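Local coordinates for protein light Chain (Clostridium botulinum, PDB 6BVD) that probably cleaves a neuronal SNARE protein, as the zinc metalloendopeptidase domain of the mosaic botulinum neurotoxin type HA, at residues M3-N8 against R99-P104; P77-L80 against T84-N87; G236-Y241 against S292-I297. One frame throughout, in Å; residues are numbered along the deposited sequence.

Contact 1: M3-N8 against R99-P104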
loop_
_atom_site.group_PDB
_atom_site.type_symbol
_atom_site.label_atom_id
_atom_site.label_comp_id
_atom_site.label_asym_id
_atom_site.label_seq_id
_atom_site.Cartn_x
_atom_site.Cartn_y
_atom_site.Cartn_z
ATOM N N MET A 3 0.020 -3.536 17.747
ATOM C CA MET A 3 -0.260 -4.962 17.851
ATOM C C MET A 3 -0.117 -5.652 16.489
ATOM O O MET A 3 0.459 -6.743 16.418
ATOM C CB MET A 3 -1.649 -5.183 18.449
ATOM C CG MET A 3 -1.934 -4.232 19.612
ATOM S SD MET A 3 -3.499 -4.522 20.457
ATOM C CE MET A 3 -4.642 -4.512 19.077
ATOM N N PRO A 4 -0.620 -5.025 15.397
ATOM C CA PRO A 4 -0.196 -5.599 14.110
ATOM C C PRO A 4 1.309 -5.390 13.929
ATOM O O PRO A 4 1.880 -4.419 14.449
ATOM C CB PRO A 4 -1.004 -4.815 13.069
ATOM C CG PRO A 4 -2.164 -4.229 13.836
ATOM C CD PRO A 4 -1.630 -3.962 15.216
ATOM N N VAL A 5 1.962 -6.316 13.242
ATOM C CA VAL A 5 3.405 -6.232 13.107
ATOM C C VAL A 5 3.814 -5.144 12.109
ATOM O O VAL A 5 3.014 -4.648 11.302
ATOM C CB VAL A 5 3.999 -7.584 12.690
ATOM C CG1 VAL A 5 3.328 -8.689 13.467
ATOM C CG2 VAL A 5 3.843 -7.821 11.197
ATOM N N VAL A 6 5.085 -4.781 12.189
ATOM C CA VAL A 6 5.714 -3.855 11.274
ATOM C C VAL A 6 6.418 -4.594 10.127
ATOM O O VAL A 6 7.221 -5.513 10.356
ATOM C CB VAL A 6 6.742 -2.987 12.039
ATOM C CG1 VAL A 6 7.558 -2.134 11.080
ATOM C CG2 VAL A 6 6.025 -2.145 13.104
ATOM N N ILE A 7 6.100 -4.221 8.888
ATOM C CA ILE A 7 6.777 -4.781 7.728
ATOM C C ILE A 7 7.915 -3.845 7.321
ATOM O O ILE A 7 7.676 -2.668 7.071
ATOM C CB ILE A 7 5.781 -4.997 6.554
ATOM C CG1 ILE A 7 4.626 -5.931 6.983
ATOM C CG2 ILE A 7 6.508 -5.531 5.358
ATOM C CD1 ILE A 7 5.094 -7.312 7.526
ATOM N N ASN A 8 9.164 -4.337 7.307
ATOM C CA ASN A 8 10.303 -3.494 6.907
ATOM C C ASN A 8 10.552 -3.457 5.401
ATOM O O ASN A 8 10.296 -4.439 4.741
ATOM C CB ASN A 8 11.572 -4.006 7.619
ATOM C CG ASN A 8 11.406 -4.032 9.111
ATOM O OD1 ASN A 8 11.067 -3.023 9.711
ATOM N ND2 ASN A 8 11.634 -5.179 9.718
ATOM N N ARG A 99 0.438 -6.991 1.830
ATOM C CA ARG A 99 -0.929 -7.425 1.462
ATOM C C ARG A 99 -1.515 -8.260 2.621
ATOM O O ARG A 99 -2.615 -8.008 3.100
ATOM C CB ARG A 99 -0.884 -8.208 0.136
ATOM C CG ARG A 99 -2.219 -8.935 -0.263
ATOM C CD ARG A 99 -2.447 -8.819 -1.753
ATOM N NE ARG A 99 -3.652 -9.535 -2.205
ATOM C CZ ARG A 99 -4.905 -9.172 -1.937
ATOM N NH1 ARG A 99 -5.175 -8.101 -1.187
ATOM N NH2 ARG A 99 -5.914 -9.906 -2.415
ATOM N N ILE A 100 -0.734 -9.223 3.117
ATOM C CA ILE A 100 -1.177 -10.057 4.216
ATOM C C ILE A 100 -1.514 -9.206 5.441
ATOM O O ILE A 100 -2.517 -9.437 6.147
ATOM C CB ILE A 100 -0.108 -11.119 4.583
ATOM C CG1 ILE A 100 0.106 -12.103 3.415
ATOM C CG2 ILE A 100 -0.561 -11.844 5.797
ATOM C CD1 ILE A 100 1.338 -13.036 3.561
ATOM N N ASN A 101 -0.705 -8.177 5.672
ATOM C CA ASN A 101 -0.911 -7.323 6.836
ATOM C C ASN A 101 -2.015 -6.280 6.603
ATOM O O ASN A 101 -2.215 -5.435 7.453
ATOM C CB ASN A 101 0.418 -6.607 7.226
ATOM C CG ASN A 101 0.592 -6.460 8.732
ATOM O OD1 ASN A 101 0.098 -7.274 9.512
ATOM N ND2 ASN A 101 1.321 -5.408 9.156
ATOM N N SER A 102 -2.725 -6.328 5.466
ATOM C CA SER A 102 -3.728 -5.268 5.179
ATOM C C SER A 102 -5.115 -5.605 5.703
ATOM O O SER A 102 -6.012 -4.744 5.703
ATOM C CB SER A 102 -3.830 -4.946 3.668
ATOM O OG SER A 102 -4.477 -6.016 2.959
ATOM N N LYS A 103 -5.318 -6.832 6.147
ATOM C CA LYS A 103 -6.606 -7.192 6.735
ATOM C C LYS A 103 -6.400 -7.901 8.050
ATOM O O LYS A 103 -5.401 -8.615 8.208
ATOM C CB LYS A 103 -7.405 -8.079 5.770
ATOM C CG LYS A 103 -7.896 -7.302 4.547
ATOM C CD LYS A 103 -8.546 -8.216 3.520
ATOM C CE LYS A 103 -8.730 -7.491 2.207
ATOM N NZ LYS A 103 -9.637 -6.317 2.355
ATOM N N PRO A 104 -7.355 -7.759 8.979
ATOM C CA PRO A 104 -7.262 -8.383 10.312
ATOM C C PRO A 104 -6.963 -9.877 10.314
ATOM O O PRO A 104 -6.109 -10.327 11.097
ATOM C CB PRO A 104 -8.647 -8.114 10.915
ATOM C CG PRO A 104 -9.043 -6.759 10.303
ATOM C CD PRO A 104 -8.500 -6.821 8.883
HETATM O O HOH W 1 0.280 -8.185 11.950
#

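Contact 2: P77-L80 against T84-N87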
loop_
_atom_site.group_PDB
_atom_site.type_symbol
_atom_site.label_atom_id
_atom_site.label_comp_id
_atom_site.label_asym_id
_atom_site.label_seq_id
_atom_site.Cartn_x
_atom_site.Cartn_y
_atom_site.Cartn_z
ATOM N N PRO A 77 17.806 -22.295 -14.627
ATOM C CA PRO A 77 18.942 -22.221 -13.707
ATOM C C PRO A 77 19.364 -20.789 -13.450
ATOM O O PRO A 77 20.096 -20.555 -12.510
ATOM C CB PRO A 77 20.056 -22.988 -14.439
ATOM C CG PRO A 77 19.379 -23.687 -15.564
ATOM C CD PRO A 77 18.184 -22.893 -15.915
ATOM N N ASN A 78 18.933 -19.855 -14.296
ATOM C CA ASN A 78 19.394 -18.476 -14.195
ATOM C C ASN A 78 18.495 -17.567 -13.355
ATOM O O ASN A 78 18.869 -16.435 -13.064
ATOM C CB ASN A 78 19.555 -17.874 -15.590
ATOM C CG ASN A 78 20.723 -18.460 -16.336
ATOM O OD1 ASN A 78 21.797 -18.658 -15.771
ATOM N ND2 ASN A 78 20.532 -18.724 -17.615
ATOM N N TYR A 79 17.331 -18.056 -12.939
ATOM C CA TYR A 79 16.466 -17.259 -12.068
ATOM C C TYR A 79 17.211 -16.930 -10.767
ATOM O O TYR A 79 17.815 -17.818 -10.162
ATOM C CB TYR A 79 15.161 -17.999 -11.753
ATOM C CG TYR A 79 14.170 -17.167 -10.970
ATOM C CD1 TYR A 79 13.669 -15.999 -11.506
ATOM C CD2 TYR A 79 13.730 -17.552 -9.695
ATOM C CE1 TYR A 79 12.763 -15.224 -10.812
ATOM C CE2 TYR A 79 12.810 -16.776 -8.988
ATOM C CZ TYR A 79 12.343 -15.612 -9.554
ATOM O OH TYR A 79 11.437 -14.809 -8.915
ATOM N N LEU A 80 17.180 -15.651 -10.384
ATOM C CA LEU A 80 17.857 -15.089 -9.203
ATOM C C LEU A 80 19.389 -15.175 -9.247
ATOM O O LEU A 80 20.021 -15.189 -8.206
ATOM C CB LEU A 80 17.364 -15.737 -7.902
ATOM C CG LEU A 80 15.905 -15.519 -7.484
ATOM C CD1 LEU A 80 15.617 -16.249 -6.217
ATOM C CD2 LEU A 80 15.607 -14.043 -7.292
ATOM N N THR A 84 20.058 -7.548 -9.487
ATOM C CA THR A 84 18.840 -6.853 -9.865
ATOM C C THR A 84 17.616 -7.755 -9.637
ATOM O O THR A 84 16.607 -7.322 -9.080
ATOM C CB THR A 84 18.893 -6.367 -11.331
ATOM O OG1 THR A 84 19.869 -5.328 -11.441
ATOM C CG2 THR A 84 17.547 -5.790 -11.756
ATOM N N GLU A 85 17.698 -9.014 -10.046
ATOM C CA GLU A 85 16.564 -9.906 -9.834
ATOM C C GLU A 85 16.379 -10.300 -8.352
ATOM O O GLU A 85 15.256 -10.546 -7.919
ATOM C CB GLU A 85 16.684 -11.163 -10.704
ATOM C CG GLU A 85 15.323 -11.877 -10.865
ATOM C CD GLU A 85 15.280 -12.879 -12.014
ATOM O OE1 GLU A 85 16.264 -13.623 -12.218
ATOM O OE2 GLU A 85 14.254 -12.886 -12.740
ATOM N N LYS A 86 17.457 -10.371 -7.570
ATOM C CA LYS A 86 17.295 -10.616 -6.134
ATOM C C LYS A 86 16.532 -9.443 -5.486
ATOM O O LYS A 86 15.683 -9.630 -4.596
ATOM C CB LYS A 86 18.669 -10.824 -5.459
ATOM C CG LYS A 86 19.386 -12.053 -5.982
ATOM C CD LYS A 86 20.702 -12.285 -5.170
ATOM C CE LYS A 86 21.469 -13.541 -5.563
ATOM N NZ LYS A 86 22.191 -13.451 -6.854
ATOM N N ASN A 87 16.827 -8.231 -5.947
ATOM C CA ASN A 87 16.154 -7.060 -5.413
ATOM C C ASN A 87 14.672 -7.060 -5.803
ATOM O O ASN A 87 13.814 -6.689 -5.016
ATOM C CB ASN A 87 16.831 -5.781 -5.891
ATOM C CG ASN A 87 16.173 -4.539 -5.313
ATOM O OD1 ASN A 87 16.232 -4.301 -4.107
ATOM N ND2 ASN A 87 15.511 -3.766 -6.157
#

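Contact 3: G236-Y241 against S292-I297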
loop_
_atom_site.group_PDB
_atom_site.type_symbol
_atom_site.label_atom_id
_atom_site.label_comp_id
_atom_site.label_asym_id
_atom_site.label_seq_id
_atom_site.Cartn_x
_atom_site.Cartn_y
_atom_site.Cartn_z
ATOM N N GLY A 236 4.631 -25.924 12.467
ATOM C CA GLY A 236 5.990 -26.307 12.906
ATOM C C GLY A 236 6.437 -25.553 14.185
ATOM O O GLY A 236 7.055 -26.115 15.068
ATOM N N LEU A 237 6.107 -24.275 14.261
ATOM C CA LEU A 237 6.467 -23.441 15.418
ATOM C C LEU A 237 5.782 -23.959 16.677
ATOM O O LEU A 237 6.346 -23.928 17.776
ATOM C CB LEU A 237 6.106 -21.958 15.171
ATOM C CG LEU A 237 6.978 -21.230 14.146
ATOM C CD1 LEU A 237 6.540 -19.797 13.932
ATOM C CD2 LEU A 237 8.487 -21.232 14.601
ATOM N N TYR A 238 4.549 -24.448 16.512
ATOM C CA TYR A 238 3.811 -25.056 17.607
ATOM C C TYR A 238 4.134 -26.557 17.794
ATOM O O TYR A 238 3.580 -27.213 18.678
ATOM C CB TYR A 238 2.284 -24.843 17.401
ATOM C CG TYR A 238 1.807 -23.515 17.949
ATOM C CD1 TYR A 238 1.590 -23.328 19.316
ATOM C CD2 TYR A 238 1.567 -22.431 17.094
ATOM C CE1 TYR A 238 1.123 -22.068 19.819
ATOM C CE2 TYR A 238 1.134 -21.195 17.589
ATOM C CZ TYR A 238 0.896 -21.023 18.943
ATOM O OH TYR A 238 0.436 -19.779 19.382
ATOM N N GLY A 239 5.030 -27.099 16.965
ATOM C CA GLY A 239 5.472 -28.480 17.125
ATOM C C GLY A 239 4.373 -29.511 16.770
ATOM O O GLY A 239 4.411 -30.649 17.268
ATOM N N THR A 240 3.399 -29.107 15.941
ATOM C CA THR A 240 2.299 -30.009 15.511
ATOM C C THR A 240 2.486 -30.473 14.072
ATOM O O THR A 240 1.595 -31.113 13.490
ATOM C CB THR A 240 0.900 -29.299 15.562
ATOM O OG1 THR A 240 0.844 -28.340 14.521
ATOM C CG2 THR A 240 0.675 -28.575 16.915
ATOM N N TYR A 241 3.646 -30.174 13.494
ATOM C CA TYR A 241 3.926 -30.475 12.093
ATOM C C TYR A 241 3.923 -31.979 11.809
ATOM O O TYR A 241 4.512 -32.767 12.552
ATOM C CB TYR A 241 5.262 -29.845 11.705
ATOM C CG TYR A 241 5.676 -29.817 10.248
ATOM C CD1 TYR A 241 5.511 -28.665 9.492
ATOM C CD2 TYR A 241 6.290 -30.922 9.647
ATOM C CE1 TYR A 241 5.917 -28.606 8.173
ATOM C CE2 TYR A 241 6.703 -30.872 8.331
ATOM C CZ TYR A 241 6.513 -29.718 7.605
ATOM O OH TYR A 241 6.905 -29.653 6.287
ATOM N N SER A 292 -0.532 -34.986 24.439
ATOM C CA SER A 292 0.517 -35.700 25.118
ATOM C C SER A 292 1.871 -34.930 25.068
ATOM O O SER A 292 2.574 -34.831 26.086
ATOM C CB SER A 292 0.643 -37.093 24.497
ATOM O OG SER A 292 1.743 -37.776 25.027
ATOM N N ASP A 293 2.216 -34.355 23.922
ATOM C CA ASP A 293 3.473 -33.588 23.798
ATOM C C ASP A 293 3.449 -32.318 24.661
ATOM O O ASP A 293 4.457 -31.960 25.277
ATOM C CB ASP A 293 3.742 -33.193 22.353
ATOM C CG ASP A 293 4.137 -34.382 21.476
ATOM O OD1 ASP A 293 4.594 -35.386 22.022
ATOM O OD2 ASP A 293 4.046 -34.268 20.238
ATOM N N TYR A 294 2.312 -31.628 24.697
ATOM C CA TYR A 294 2.238 -30.411 25.528
ATOM C C TYR A 294 2.273 -30.729 27.015
ATOM O O TYR A 294 2.834 -29.932 27.769
ATOM C CB TYR A 294 0.996 -29.564 25.218
ATOM C CG TYR A 294 1.077 -28.810 23.918
ATOM C CD1 TYR A 294 2.148 -28.997 23.049
ATOM C CD2 TYR A 294 0.082 -27.912 23.554
ATOM C CE1 TYR A 294 2.225 -28.320 21.883
ATOM C CE2 TYR A 294 0.158 -27.221 22.369
ATOM C CZ TYR A 294 1.235 -27.440 21.533
ATOM O OH TYR A 294 1.320 -26.748 20.352
ATOM N N LYS A 295 1.706 -31.869 27.446
ATOM C CA LYS A 295 1.830 -32.308 28.848
ATOM C C LYS A 295 3.298 -32.547 29.233
ATOM O O LYS A 295 3.719 -32.234 30.371
ATOM C CB LYS A 295 1.025 -33.570 29.124
ATOM C CG LYS A 295 -0.488 -33.352 29.330
ATOM C CD LYS A 295 -1.228 -34.691 29.478
ATOM C CE LYS A 295 -2.738 -34.458 29.664
ATOM N NZ LYS A 295 -3.534 -35.714 29.694
ATOM N N ARG A 296 4.053 -33.151 28.323
ATOM C CA ARG A 296 5.478 -33.352 28.565
ATOM C C ARG A 296 6.208 -32.015 28.672
ATOM O O ARG A 296 7.098 -31.878 29.502
ATOM C CB ARG A 296 6.114 -34.194 27.472
ATOM C CG ARG A 296 5.618 -35.623 27.458
ATOM C CD ARG A 296 6.307 -36.455 26.386
ATOM N NE ARG A 296 5.798 -37.825 26.305
ATOM C CZ ARG A 296 6.156 -38.713 25.375
ATOM N NH1 ARG A 296 7.051 -38.399 24.443
ATOM N NH2 ARG A 296 5.628 -39.928 25.377
ATOM N N ILE A 297 5.830 -31.032 27.851
ATOM C CA ILE A 297 6.513 -29.720 27.912
ATOM C C ILE A 297 6.182 -28.998 29.221
ATOM O O ILE A 297 7.074 -28.410 29.819
ATOM C CB ILE A 297 6.201 -28.872 26.686
ATOM C CG1 ILE A 297 6.870 -29.512 25.465
ATOM C CG2 ILE A 297 6.634 -27.373 26.818
ATOM C CD1 ILE A 297 6.488 -28.876 24.155
HETATM O O HOH W 2 2.664 -32.821 18.515
#

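Contact 1: M3-N8 against R99-P104
N101 reaches across to V5 and I7, and its side-chain amide does most of the work in a small contact that buries 138 Å² in all. ND2 donates to the carbonyl oxygen of V5 (V5 O to N101 ND2, 2.8 Å). The bond is rather bent, 136° at the hydrogen, and the donor stands 34° away from the V5 carbonyl plane. The other end of the amide is tied to the same residue through a water, which takes the N-H of V5 (2.8 Å from V5 N) and donates to N101 OD1 at 2.6 Å. V5 therefore has both backbone polar groups tied to one side chain, and the two bonds of opposite sense fix which end of the amide is nitrogen. The first torsion of N101, -143°, lies well off a staggered position, probably to bring the amide here. Aliphatic groups line the amide: V5 CG2 lies 4.0 Å from N101 ND2, and I7 CG1, swung beside its own backbone nitrogen, reaches the same ND2 at 4.0 Å. The ring of P4 only skirts OD1. S102 turns back to R99, its backbone N and its OG both bonding R99 O at the helix end. A type I turn, I100-K103, links helix 83-100 to helix 104-115. The N-terminal loop thus runs over the joint between the two helices: I7 rests on F97 and K98 of the first, V5 on E111 and P4 on Q107 of the second, while N8 pairs with I41 just past strand 36-40.

Contact 2: P77-L80 against T84-N87
E85 OE1 accepts the backbone N-H of L80 (L80 N to E85 OE1, 2.9 Å) in a fairly straight bond, 159° at the hydrogen, that arrives from above the carboxylate plane. The glutamate reaches the loop because its CG lies anti to the backbone N (chi1 -161°) and the chain runs on extended. Its second oxygen, OE2, comes up obliquely to the Y79 ring, 3.4 Å from CE1, and the carboxylate is turned 66° from the ring plane. L80 CG stands 3.6 Å above one face of the same ring, displaced toward its rim, while L80 CD2 leans on the helix backbone at E85 O, 3.6 Å away. K86 takes the other end of L80: its chain bends at the last torsion and brings NZ within 3.1 Å of L80 O, above the carbonyl plane. The ring of Y79 is steadied at its far end by E200, which bonds its hydroxyl. An acid and a base side by side on the first turns of helix 83-100 thus hold the N-H and the C=O of one residue, L80, whose phi is positive; the N-H bond and the nearby helix start would both favour a negatively charged E85.

Contact 3: G236-Y241 against S292-I297
Y238 and T240, the two residues that meet Y294, flank G239, where the chain leaves helix 222-237 with positive phi (70°) and two bonds back into the last turn, a Schellman motif. Y294 lies on the long helix 280-301 and points its phenol at this helix end. Its hydroxyl donates to the carbonyl oxygen of the residue before the glycine (Y294 OH to Y238 O, 2.9 Å), in the carbonyl plane and on a lone pair, and that oxygen in turn lies near the plane of the Y294 ring. The hydroxyl also sits at the edge of the Y238 ring, 3.6 Å from CD1. T240 closes in with its methyl, CG2 being 3.9 Å from Y294 OH; chi1 of 71° sets OG1 between the backbone N and the carbonyl carbon and leaves CG2 anti to the carbonyl carbon, on the side of Y294. OG1 bonds H235 O and the hydroxyl of Y349. A second link is indirect: a water donates to G239 O at 3.1 Å and to D293 OD2 at 2.6 Å, so two successive carbonyls after the helix are taken up by neighbouring residues of helix 280-301. The phenol of Y238 runs off toward E112, which bonds its OH, and both tyrosines pack on L344 and I348 of helix 338-348. Helix 222-237 carries the HExxH zinc-binding histidines H228 and H232, completed by E266 from a later helix, so this buried contact joins the C-terminal end of the characteristic metalloprotease helix to helix 280-301.

How the contacts relate
From the N terminus, contact 1 opens first: 3-8 meets 99-104 and closes a long loop of 90 intervening residues that includes the first strands of the mixed eight-stranded sheet. Contact 2 is a small local closure wholly within that span, bridging three residues from the loop 77-80 into the start of helix 83-100; contact 1 uses the other end of the same helix, their centres about 27 Å apart. Contact 3 follows in series, crossing neither, and closes 50 residues between helix 222-237 and helix 280-301, with the zinc ligand E266 on the way. Contacts 2 and 3 lie on opposite sides of the chain's centre.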